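Local coordinates for protein UDP-glucose 4-epimerase (PDB 4WOK) that probably catalyses the NAD-dependent interconversion of UDP-glucose and UDP-galactose by inverting the sugar at C4, at residues A[202-207]-A[213-218]; A[268-273]-A[286-291]; A[56-61]-A[73-78]. The protein carries 2 engineered substitutions. One frame throughout, in Å; residues are numbered along the deposited sequence.

Contact 1: residues A[202-207]-A[213-218]; sequences PRAMMA and DVLEVY
Arg203 and Leu215 meet at about a right angle, the methyl of one branch of the leucine lying over a face of the guanidinium. Leu215 CD1 sits 3.3 Å above that plane, offset toward its rim, and approaches Arg203 NH2 to 3.5 Å. The aliphatic root of the arginine shares in this, since Arg203 CB is 3.9 Å from the same methyl. A bend at chi3 (55°) folds the arginine chain round the leucine tip. The other methyl, Leu215 CD2, turns to the helix surface and rests 3.8 Å from Ala204 CB, while Ala207 CB packs one turn further along at 4.2 Å from Leu215 CB. With CG anti to the backbone N (chi1 177°), the leucine fork is spread between Arg203 and Ala204. This is a helix-loop-strand unit: helix 200-209 turns back through a short loop into strand 215-218, the axes of the two short segments lying 8.9 Å apart at 136°. Polar contact between them goes through water, which accepts from Arg203 NH2 at the guanidinium edge, in its plane, and donates to Val214 O at 3.0 Å. Glu216 is salt-bridged instead to Arg289 on the neighbouring strand. On the same helix, Pro202 touches Glu192 and Glu197, two ligands of the zinc ion, and the side chain of Arg203 lies about 8 Å from the metal.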
loop_
_atom_site.group_PDB
_atom_site.type_symbol
_atom_site.label_atom_id
_atom_site.label_comp_id
_atom_site.label_asym_id
_atom_site.label_seq_id
_atom_site.Cartn_x
_atom_site.Cartn_y
_atom_site.Cartn_z
ATOM N N PRO A 202 -6.475 -9.807 7.332
ATOM C CA PRO A 202 -7.451 -10.629 6.609
ATOM C C PRO A 202 -7.378 -12.119 6.904
ATOM O O PRO A 202 -8.431 -12.739 7.042
ATOM C CB PRO A 202 -7.097 -10.362 5.147
ATOM C CG PRO A 202 -6.650 -8.926 5.172
ATOM C CD PRO A 202 -5.822 -8.839 6.428
ATOM N N ARG A 203 -6.177 -12.684 6.985
ATOM C CA ARG A 203 -6.049 -14.102 7.287
ATOM C C ARG A 203 -6.602 -14.410 8.681
ATOM O O ARG A 203 -7.333 -15.387 8.875
ATOM C CB ARG A 203 -4.588 -14.543 7.170
ATOM C CG ARG A 203 -4.101 -14.663 5.718
ATOM C CD ARG A 203 -2.645 -15.116 5.636
ATOM N NE ARG A 203 -2.409 -16.365 6.364
ATOM C CZ ARG A 203 -1.572 -16.485 7.395
ATOM N NH1 ARG A 203 -0.881 -15.429 7.818
ATOM N NH2 ARG A 203 -1.419 -17.661 8.001
ATOM N N ALA A 204 -6.284 -13.562 9.651
ATOM C CA ALA A 204 -6.767 -13.801 11.013
ATOM C C ALA A 204 -8.298 -13.771 11.049
ATOM O O ALA A 204 -8.933 -14.574 11.735
ATOM C CB ALA A 204 -6.180 -12.781 11.978
ATOM N N MET A 205 -8.892 -12.857 10.286
ATOM C CA MET A 205 -10.349 -12.735 10.246
ATOM C C MET A 205 -10.997 -13.911 9.529
ATOM O O MET A 205 -12.022 -14.445 9.978
ATOM C CB MET A 205 -10.763 -11.423 9.571
ATOM C CG MET A 205 -10.494 -10.224 10.436
ATOM S SD MET A 205 -10.885 -8.657 9.644
ATOM C CE MET A 205 -10.634 -7.572 11.052
ATOM N N MET A 206 -10.409 -14.302 8.411
ATOM C CA MET A 206 -10.887 -15.460 7.678
ATOM C C MET A 206 -10.867 -16.693 8.574
ATOM O O MET A 206 -11.799 -17.491 8.552
ATOM C CB MET A 206 -10.041 -15.695 6.429
ATOM C CG MET A 206 -10.249 -14.629 5.338
ATOM S SD MET A 206 -8.966 -14.707 4.071
ATOM C CE MET A 206 -9.369 -16.270 3.292
ATOM N N ALA A 207 -9.812 -16.826 9.369
ATOM C CA ALA A 207 -9.679 -17.973 10.271
ATOM C C ALA A 207 -10.763 -17.920 11.358
ATOM O O ALA A 207 -11.420 -18.914 11.637
ATOM C CB ALA A 207 -8.298 -18.004 10.886
ATOM N N ASP A 213 -8.852 -22.638 8.167
ATOM C CA ASP A 213 -8.910 -23.555 9.292
ATOM C C ASP A 213 -8.118 -23.050 10.489
ATOM O O ASP A 213 -8.553 -23.187 11.634
ATOM C CB ASP A 213 -8.395 -24.933 8.874
ATOM C CG ASP A 213 -9.419 -25.724 8.086
ATOM O OD1 ASP A 213 -10.551 -25.895 8.587
ATOM O OD2 ASP A 213 -9.091 -26.180 6.971
ATOM N N VAL A 214 -6.932 -22.506 10.227
ATOM C CA VAL A 214 -6.054 -22.046 11.299
ATOM C C VAL A 214 -5.323 -20.774 10.906
ATOM O O VAL A 214 -5.242 -20.424 9.729
ATOM C CB VAL A 214 -4.992 -23.118 11.700
ATOM C CG1 VAL A 214 -5.651 -24.397 12.130
ATOM C CG2 VAL A 214 -4.031 -23.383 10.554
ATOM N N LEU A 215 -4.809 -20.066 11.902
ATOM C CA LEU A 215 -3.851 -19.007 11.638
ATOM C C LEU A 215 -2.541 -19.415 12.288
ATOM O O LEU A 215 -2.422 -19.433 13.516
ATOM C CB LEU A 215 -4.322 -17.657 12.170
ATOM C CG LEU A 215 -3.297 -16.535 11.970
ATOM C CD1 LEU A 215 -3.279 -16.029 10.512
ATOM C CD2 LEU A 215 -3.508 -15.381 12.938
ATOM N N GLU A 216 -1.571 -19.790 11.462
ATOM C CA GLU A 216 -0.253 -20.111 11.972
ATOM C C GLU A 216 0.465 -18.820 12.340
ATOM O O GLU A 216 0.570 -17.907 11.527
ATOM C CB GLU A 216 0.549 -20.922 10.948
ATOM C CG GLU A 216 0.220 -22.412 10.959
ATOM C CD GLU A 216 1.060 -23.215 9.978
ATOM O OE1 GLU A 216 1.481 -22.646 8.946
ATOM O OE2 GLU A 216 1.298 -24.415 10.244
ATOM N N VAL A 217 0.934 -18.746 13.579
ATOM C CA VAL A 217 1.643 -17.577 14.079
ATOM C C VAL A 217 3.033 -18.006 14.511
ATOM O O VAL A 217 3.179 -18.904 15.333
ATOM C CB VAL A 217 0.907 -16.918 15.266
ATOM C CG1 VAL A 217 1.795 -15.881 15.942
ATOM C CG2 VAL A 217 -0.406 -16.304 14.803
ATOM N N TYR A 218 4.054 -17.366 13.952
ATOM C CA TYR A 218 5.425 -17.814 14.179
ATOM C C TYR A 218 6.120 -17.054 15.310
ATOM O O TYR A 218 6.762 -16.027 15.088
ATOM C CB TYR A 218 6.220 -17.715 12.870
ATOM C CG TYR A 218 5.808 -18.792 11.887
ATOM C CD1 TYR A 218 6.360 -20.065 11.963
ATOM C CD2 TYR A 218 4.841 -18.551 10.917
ATOM C CE1 TYR A 218 5.982 -21.069 11.090
ATOM C CE2 TYR A 218 4.451 -19.555 10.031
ATOM C CZ TYR A 218 5.031 -20.814 10.131
ATOM O OH TYR A 218 4.670 -21.831 9.272
HETATM O O HOH W 1 -2.943 -20.467 7.841
#

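Contact 2: residues A[268-273]-A[286-291]; sequences SIREIV and VAMRAR
A sparse surface contact, made through the ends of side chains, joins Arg270 and Val273 near the start of helix 269-280 to Met288 and Val286 on strand 286-289. The two elements stand well apart: even the nearest pair of alpha carbons, those of Val273 and Val286, is 8.4 Å apart, and no hydrogen bond links the segments. Only 135 Å² is buried, both sides summed. In the apolar pair, Val273 CG2 meets Val286 CG2 at 4.0 Å, each valine using the methyl that lies anti to its carbonyl carbon and aiming its beta carbon at the other segment. The second pair depends on long, folded chains. Arg270 bends at chi2 and chi3, and so does Met288; these turns bring Arg270 NH2 to 3.5 Å from Met288 CE. The methyl approaches the guanidinium at a slant, neither squarely over its face nor at its edge; being a carbon, it can offer NH2 van der Waals packing and no hydrogen bond. Strand 286-289 runs parallel to strand 215-218 in a two-stranded sheet, and helix 269-280 lies beside this small sheet: Val217 of strand 215-218 touches Ile269 as well as Val286 and Met288. The start of the helix is closed by a capping box. Glu271 N donates to the N-cap Ser268 OG at 3.1 Å, and Ser268 N returns a bond to Glu271 OE2 at 2.9 Å, meeting the carboxylate from well above its plane (53°). Ser268 OG is also hydrogen-bonded to Asp226, and Arg270 N to Thr228 OG1, which ties the first turn to the loop preceding strand 230-235.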
loop_
_atom_site.group_PDB
_atom_site.type_symbol
_atom_site.label_atom_id
_atom_site.label_comp_id
_atom_site.label_asym_id
_atom_site.label_seq_id
_atom_site.Cartn_x
_atom_site.Cartn_y
_atom_site.Cartn_z
ATOM N N SER A 268 0.921 -5.679 17.968
ATOM C CA SER A 268 1.320 -7.078 18.024
ATOM C C SER A 268 0.234 -7.995 17.464
ATOM O O SER A 268 -0.932 -7.609 17.366
ATOM C CB SER A 268 1.653 -7.488 19.461
ATOM O OG SER A 268 0.473 -7.809 20.167
ATOM N N ILE A 269 0.631 -9.209 17.095
ATOM C CA ILE A 269 -0.306 -10.228 16.619
ATOM C C ILE A 269 -1.390 -10.504 17.659
ATOM O O ILE A 269 -2.578 -10.618 17.330
ATOM C CB ILE A 269 0.419 -11.562 16.297
ATOM C CG1 ILE A 269 1.539 -11.353 15.272
ATOM C CG2 ILE A 269 -0.576 -12.615 15.840
ATOM C CD1 ILE A 269 1.060 -11.133 13.862
ATOM N N ARG A 270 -0.965 -10.620 18.915
ATOM C CA ARG A 270 -1.886 -10.898 20.008
ATOM C C ARG A 270 -2.959 -9.818 20.091
ATOM O O ARG A 270 -4.146 -10.134 20.194
ATOM C CB ARG A 270 -1.133 -11.014 21.339
ATOM C CG ARG A 270 -2.025 -11.319 22.541
ATOM C CD ARG A 270 -2.649 -12.711 22.443
ATOM N NE ARG A 270 -1.647 -13.774 22.526
ATOM C CZ ARG A 270 -1.783 -14.977 21.976
ATOM N NH1 ARG A 270 -2.883 -15.282 21.294
ATOM N NH2 ARG A 270 -0.814 -15.876 22.102
ATOM N N GLU A 271 -2.548 -8.550 20.012
ATOM C CA GLU A 271 -3.498 -7.440 20.068
ATOM C C GLU A 271 -4.558 -7.584 18.988
ATOM O O GLU A 271 -5.748 -7.384 19.228
ATOM C CB GLU A 271 -2.793 -6.097 19.897
ATOM C CG GLU A 271 -1.799 -5.712 20.980
ATOM C CD GLU A 271 -1.128 -4.379 20.667
ATOM O OE1 GLU A 271 -1.825 -3.343 20.702
ATOM O OE2 GLU A 271 0.082 -4.365 20.358
ATOM N N ILE A 272 -4.106 -7.928 17.786
ATOM C CA ILE A 272 -5.004 -8.083 16.655
ATOM C C ILE A 272 -5.996 -9.214 16.893
ATOM O O ILE A 272 -7.200 -9.039 16.742
ATOM C CB ILE A 272 -4.210 -8.336 15.356
ATOM C CG1 ILE A 272 -3.568 -7.028 14.894
ATOM C CG2 ILE A 272 -5.114 -8.898 14.266
ATOM C CD1 ILE A 272 -2.473 -7.212 13.884
ATOM N N VAL A 273 -5.481 -10.373 17.274
ATOM C CA VAL A 273 -6.324 -11.521 17.559
ATOM C C VAL A 273 -7.317 -11.196 18.680
ATOM O O VAL A 273 -8.511 -11.481 18.566
ATOM C CB VAL A 273 -5.460 -12.741 17.928
ATOM C CG1 VAL A 273 -6.265 -13.771 18.691
ATOM C CG2 VAL A 273 -4.852 -13.328 16.667
ATOM N N VAL A 286 -5.662 -19.736 16.507
ATOM C CA VAL A 286 -4.218 -19.611 16.381
ATOM C C VAL A 286 -3.486 -20.932 16.575
ATOM O O VAL A 286 -3.776 -21.691 17.494
ATOM C CB VAL A 286 -3.663 -18.593 17.391
ATOM C CG1 VAL A 286 -2.141 -18.567 17.352
ATOM C CG2 VAL A 286 -4.217 -17.215 17.089
ATOM N N ALA A 287 -2.547 -21.202 15.678
ATOM C CA ALA A 287 -1.607 -22.292 15.862
ATOM C C ALA A 287 -0.234 -21.678 16.051
ATOM O O ALA A 287 0.380 -21.207 15.095
ATOM C CB ALA A 287 -1.626 -23.232 14.673
ATOM N N MET A 288 0.229 -21.658 17.289
ATOM C CA MET A 288 1.503 -21.045 17.617
ATOM C C MET A 288 2.658 -21.963 17.232
ATOM O O MET A 288 2.740 -23.101 17.695
ATOM C CB MET A 288 1.556 -20.706 19.108
ATOM C CG MET A 288 2.644 -19.718 19.475
ATOM S SD MET A 288 2.443 -18.128 18.648
ATOM C CE MET A 288 1.061 -17.432 19.557
ATOM N N ARG A 289 3.531 -21.461 16.366
ATOM C CA ARG A 289 4.709 -22.180 15.888
ATOM C C ARG A 289 5.986 -21.516 16.391
ATOM O O ARG A 289 5.957 -20.372 16.854
ATOM C CB ARG A 289 4.729 -22.226 14.359
ATOM C CG ARG A 289 3.476 -22.791 13.729
ATOM C CD ARG A 289 3.566 -24.295 13.569
ATOM N NE ARG A 289 3.748 -24.683 12.173
ATOM C CZ ARG A 289 4.913 -25.018 11.631
ATOM N NH1 ARG A 289 4.973 -25.354 10.347
ATOM N NH2 ARG A 289 6.018 -25.023 12.369
ATOM N N ALA A 290 7.104 -22.220 16.263
ATOM C CA ALA A 290 8.396 -21.696 16.681
ATOM C C ALA A 290 8.757 -20.415 15.932
ATOM O O ALA A 290 8.548 -20.302 14.721
ATOM C CB ALA A 290 9.481 -22.746 16.481
ATOM N N ARG A 291 9.294 -19.450 16.668
ATOM C CA ARG A 291 9.793 -18.223 16.065
ATOM C C ARG A 291 10.933 -18.547 15.112
ATOM O O ARG A 291 11.777 -19.392 15.408
ATOM C CB ARG A 291 10.254 -17.249 17.149
ATOM C CG ARG A 291 10.868 -15.962 16.629
ATOM C CD ARG A 291 11.098 -14.987 17.770
ATOM N NE ARG A 291 11.695 -15.648 18.928
ATOM C CZ ARG A 291 13.001 -15.837 19.081
ATOM N NH1 ARG A 291 13.842 -15.413 18.148
ATOM N NH2 ARG A 291 13.469 -16.449 20.160
#

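Contact 3: residues A[56-61]-A[73-78]; sequences DFVEGD and EKYAPV. Engineered in segment 73-78: Ala76 (natural residue Val). With NAD (nicotinamide-adenine-dinucleotide), chain B.
Tyr75 OH donates to Asp56 OD2 over 2.7 Å, the one hydrogen bond between segments 56-61 and 73-78. The carboxylate oxygen accepts through its anti lone pair and lies in the plane of the phenol ring at its edge, while the carboxylate itself is turned 79° from that ring. The aspartate also leans its methylene on the hydroxyl, with Asp56 CB 3.4 Å from Tyr75 OH. The amine of Lys74 is near but not engaged, its NZ 5.3 Å from Asp56 OD2; at that separation the opposite charge could at most slightly favour the ionised aspartate. Beside the polar pair, Val58 CG2 comes obliquely to Tyr75 CE2 at 4.1 Å, and Lys74 CG lies over one face of the ring. Tyr75 CG is anti to the carbonyl carbon (chi1 -72°), a setting that sends the phenol from the last turn of helix 65-75 across to the strand; Val39 of strand 37-42 touches it too. Immediately after the helix, the engineered Ala76 has positive phi, and the chain then leads through Pro77 toward strand 79-82. Further along segment 56-61 the chain reaches the cofactor. Asp61 OD1 accepts from N6A of the NAD adenine at 2.9 Å and also from Leu63 N, while its partner oxygen OD2 is held by Asn43, so both carboxylate oxygens are anchored. Gly60 O adds a close approach of 3.4 Å to NAD C2A. Strand 57-59, an outermost strand of the seven-stranded parallel sheet, followed by helix 65-75 and strand 79-82, forms a beta-alpha-beta crossover of the NAD-binding Rossmann fold, with the adenine site at the strand's C-terminal end.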
loop_
_atom_site.group_PDB
_atom_site.type_symbol
_atom_site.label_atom_id
_atom_site.label_comp_id
_atom_site.label_asym_id
_atom_site.label_seq_id
_atom_site.Cartn_x
_atom_site.Cartn_y
_atom_site.Cartn_z
ATOM N N ASP A 56 -13.890 6.706 -15.331
ATOM C CA ASP A 56 -13.617 5.866 -16.492
ATOM C C ASP A 56 -12.686 4.718 -16.150
ATOM O O ASP A 56 -11.940 4.775 -15.177
ATOM C CB ASP A 56 -13.008 6.685 -17.621
ATOM C CG ASP A 56 -14.038 7.550 -18.335
ATOM O OD1 ASP A 56 -15.182 7.619 -17.859
ATOM O OD2 ASP A 56 -13.694 8.149 -19.373
ATOM N N PHE A 57 -12.758 3.675 -16.965
ATOM C CA PHE A 57 -11.903 2.498 -16.819
ATOM C C PHE A 57 -11.212 2.198 -18.130
ATOM O O PHE A 57 -11.845 2.132 -19.176
ATOM C CB PHE A 57 -12.713 1.289 -16.363
ATOM C CG PHE A 57 -11.915 -0.007 -16.358
ATOM C CD1 PHE A 57 -10.748 -0.111 -15.617
ATOM C CD2 PHE A 57 -12.334 -1.104 -17.095
ATOM C CE1 PHE A 57 -10.003 -1.316 -15.597
ATOM C CE2 PHE A 57 -11.606 -2.297 -17.086
ATOM C CZ PHE A 57 -10.437 -2.397 -16.342
ATOM N N VAL A 58 -9.897 2.057 -18.076
ATOM C CA VAL A 58 -9.139 1.611 -19.221
ATOM C C VAL A 58 -8.467 0.324 -18.805
ATOM O O VAL A 58 -7.617 0.352 -17.924
ATOM C CB VAL A 58 -8.089 2.631 -19.647
ATOM C CG1 VAL A 58 -7.268 2.101 -20.826
ATOM C CG2 VAL A 58 -8.751 3.975 -20.014
ATOM N N GLU A 59 -8.854 -0.799 -19.401
ATOM C CA GLU A 59 -8.132 -2.046 -19.136
ATOM C C GLU A 59 -6.834 -2.014 -19.919
ATOM O O GLU A 59 -6.830 -1.759 -21.122
ATOM C CB GLU A 59 -8.947 -3.282 -19.532
ATOM C CG GLU A 59 -8.365 -4.612 -19.005
ATOM C CD GLU A 59 -7.134 -5.133 -19.774
ATOM O OE1 GLU A 59 -7.179 -5.176 -21.018
ATOM O OE2 GLU A 59 -6.128 -5.547 -19.132
ATOM N N GLY A 60 -5.729 -2.296 -19.250
ATOM C CA GLY A 60 -4.454 -2.305 -19.937
ATOM C C GLY A 60 -3.323 -2.611 -18.981
ATOM O O GLY A 60 -3.475 -2.485 -17.760
ATOM N N ASP A 61 -2.192 -3.010 -19.547
ATOM C CA ASP A 61 -0.993 -3.290 -18.783
ATOM C C ASP A 61 -0.065 -2.101 -18.849
ATOM O O ASP A 61 0.057 -1.466 -19.908
ATOM C CB ASP A 61 -0.283 -4.538 -19.336
ATOM C CG ASP A 61 0.626 -5.186 -18.311
ATOM O OD1 ASP A 61 1.640 -4.565 -17.908
ATOM O OD2 ASP A 61 0.305 -6.312 -17.886
ATOM N N GLU A 73 -2.525 10.744 -23.255
ATOM C CA GLU A 73 -2.847 11.776 -24.250
ATOM C C GLU A 73 -4.345 12.085 -24.254
ATOM O O GLU A 73 -4.758 13.252 -24.340
ATOM C CB GLU A 73 -2.364 11.342 -25.641
ATOM C CG GLU A 73 -0.841 11.257 -25.690
ATOM C CD GLU A 73 -0.271 10.915 -27.064
ATOM O OE1 GLU A 73 -1.024 10.484 -27.966
ATOM O OE2 GLU A 73 0.954 11.098 -27.233
ATOM N N LYS A 74 -5.167 11.051 -24.145
ATOM C CA LYS A 74 -6.611 11.263 -24.117
ATOM C C LYS A 74 -7.056 12.041 -22.873
ATOM O O LYS A 74 -7.874 12.958 -22.968
ATOM C CB LYS A 74 -7.347 9.926 -24.184
ATOM C CG LYS A 74 -8.854 10.063 -24.038
ATOM C CD LYS A 74 -9.558 8.718 -24.173
ATOM C CE LYS A 74 -11.073 8.887 -24.067
ATOM N NZ LYS A 74 -11.799 7.608 -24.305
ATOM N N TYR A 75 -6.523 11.678 -21.707
ATOM C CA TYR A 75 -7.049 12.219 -20.455
ATOM C C TYR A 75 -6.254 13.404 -19.896
ATOM O O TYR A 75 -6.750 14.107 -19.012
ATOM C CB TYR A 75 -7.137 11.113 -19.398
ATOM C CG TYR A 75 -8.246 10.123 -19.672
ATOM C CD1 TYR A 75 -9.553 10.414 -19.326
ATOM C CD2 TYR A 75 -7.988 8.906 -20.308
ATOM C CE1 TYR A 75 -10.576 9.527 -19.585
ATOM C CE2 TYR A 75 -9.008 8.011 -20.575
ATOM C CZ TYR A 75 -10.299 8.329 -20.202
ATOM O OH TYR A 75 -11.331 7.466 -20.462
ATOM N N ALA A 76 -5.047 13.640 -20.417
ATOM C CA ALA A 76 -4.194 14.735 -19.936
ATOM C C ALA A 76 -4.231 14.864 -18.413
ATOM O O ALA A 76 -4.582 15.928 -17.882
ATOM C CB ALA A 76 -4.619 16.081 -20.592
ATOM N N PRO A 77 -3.889 13.784 -17.699
ATOM C CA PRO A 77 -4.086 13.806 -16.249
ATOM C C PRO A 77 -3.190 14.814 -15.549
ATOM O O PRO A 77 -2.047 15.004 -15.972
ATOM C CB PRO A 77 -3.729 12.383 -15.822
ATOM C CG PRO A 77 -2.840 11.868 -16.885
ATOM C CD PRO A 77 -3.246 12.539 -18.160
ATOM N N VAL A 78 -3.702 15.447 -14.496
ATOM C CA VAL A 78 -2.914 16.413 -13.741
ATOM C C VAL A 78 -1.911 15.711 -12.828
ATOM O O VAL A 78 -0.978 16.335 -12.324
ATOM C CB VAL A 78 -3.804 17.335 -12.890
ATOM C CG1 VAL A 78 -4.850 18.002 -13.761
ATOM C CG2 VAL A 78 -4.460 16.537 -11.765
HETATM P PA NAD B . -3.676 -4.950 -5.220
HETATM O O1A NAD B . -3.040 -6.115 -5.955
HETATM O O2A NAD B . -5.068 -4.966 -4.663
HETATM O O5B NAD B . -3.729 -3.684 -6.403
HETATM C C5B NAD B . -2.749 -3.877 -7.400
HETATM C C4B NAD B . -3.423 -3.373 -8.703
HETATM O O4B NAD B . -2.449 -3.235 -9.746
HETATM C C3B NAD B . -4.388 -4.505 -9.076
HETATM O O3B NAD B . -5.624 -3.916 -9.395
HETATM C C2B NAD B . -3.702 -5.134 -10.314
HETATM O O2B NAD B . -4.635 -5.633 -11.190
HETATM C C1B NAD B . -2.976 -3.880 -10.922
HETATM N N9A NAD B . -1.771 -4.251 -11.690
HETATM C C8A NAD B . -0.697 -5.086 -11.310
HETATM N N7A NAD B . 0.247 -5.171 -12.253
HETATM C C5A NAD B . -0.236 -4.362 -13.290
HETATM C C6A NAD B . 0.293 -4.048 -14.561
HETATM N N6A NAD B . 1.492 -4.583 -14.968
HETATM N N1A NAD B . -0.388 -3.214 -15.383
HETATM C C2A NAD B . -1.585 -2.714 -14.937
HETATM N N3A NAD B . -2.219 -2.937 -13.749
HETATM C C4A NAD B . -1.487 -3.773 -12.950
HETATM O O3 NAD B . -2.457 -4.588 -4.236
HETATM P PN NAD B . -2.680 -3.353 -3.217
HETATM O O1N NAD B . -3.798 -2.383 -3.467
HETATM O O2N NAD B . -2.305 -3.924 -1.894
HETATM O O5D NAD B . -1.250 -2.385 -3.283
HETATM C C5D NAD B . -1.056 -1.824 -4.486
HETATM C C4D NAD B . 0.165 -0.919 -4.320
HETATM O O4D NAD B . 0.393 -0.678 -2.871
HETATM C C3D NAD B . 1.422 -1.661 -4.818
HETATM O O3D NAD B . 2.270 -0.674 -5.311
HETATM C C2D NAD B . 1.965 -2.245 -3.509
HETATM O O2D NAD B . 3.322 -2.452 -3.493
HETATM C C1D NAD B . 1.720 -1.003 -2.620
HETATM N N1N NAD B . 1.861 -1.433 -1.138
HETATM C C2N NAD B . 0.835 -2.200 -0.592
HETATM C C3N NAD B . 0.947 -2.602 0.764
HETATM C C7N NAD B . -0.154 -3.434 1.366
HETATM O O7N NAD B . -0.102 -3.771 2.553
HETATM N N7N NAD B . -1.215 -3.806 0.563
HETATM C C4N NAD B . 2.075 -2.230 1.499
HETATM C C5N NAD B . 3.086 -1.464 0.918
HETATM C C6N NAD B . 2.973 -1.066 -0.421
#

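In the fold
Contact 1 is partly buried, whereas contacts 2 and 3 lie at the surface. The first two are neighbours, with centres 9 Å apart, and share the small parallel sheet: strands 215-218 and 286-289 are joined by backbone hydrogen bonds, among them probably Val217 O to Arg289 N (2.8 Å), and each contact packs a different helix against it. Both rest on apolar methyls meeting one another or an arginine, with water the polar link in contact 1. Contact 3 lies on the opposite side of the chain's centre, its centre 38 Å from that of contact 1, in the Rossmann sheet. There a direct phenol-carboxylate bond dominates, and the same strand segment runs on to the adenine.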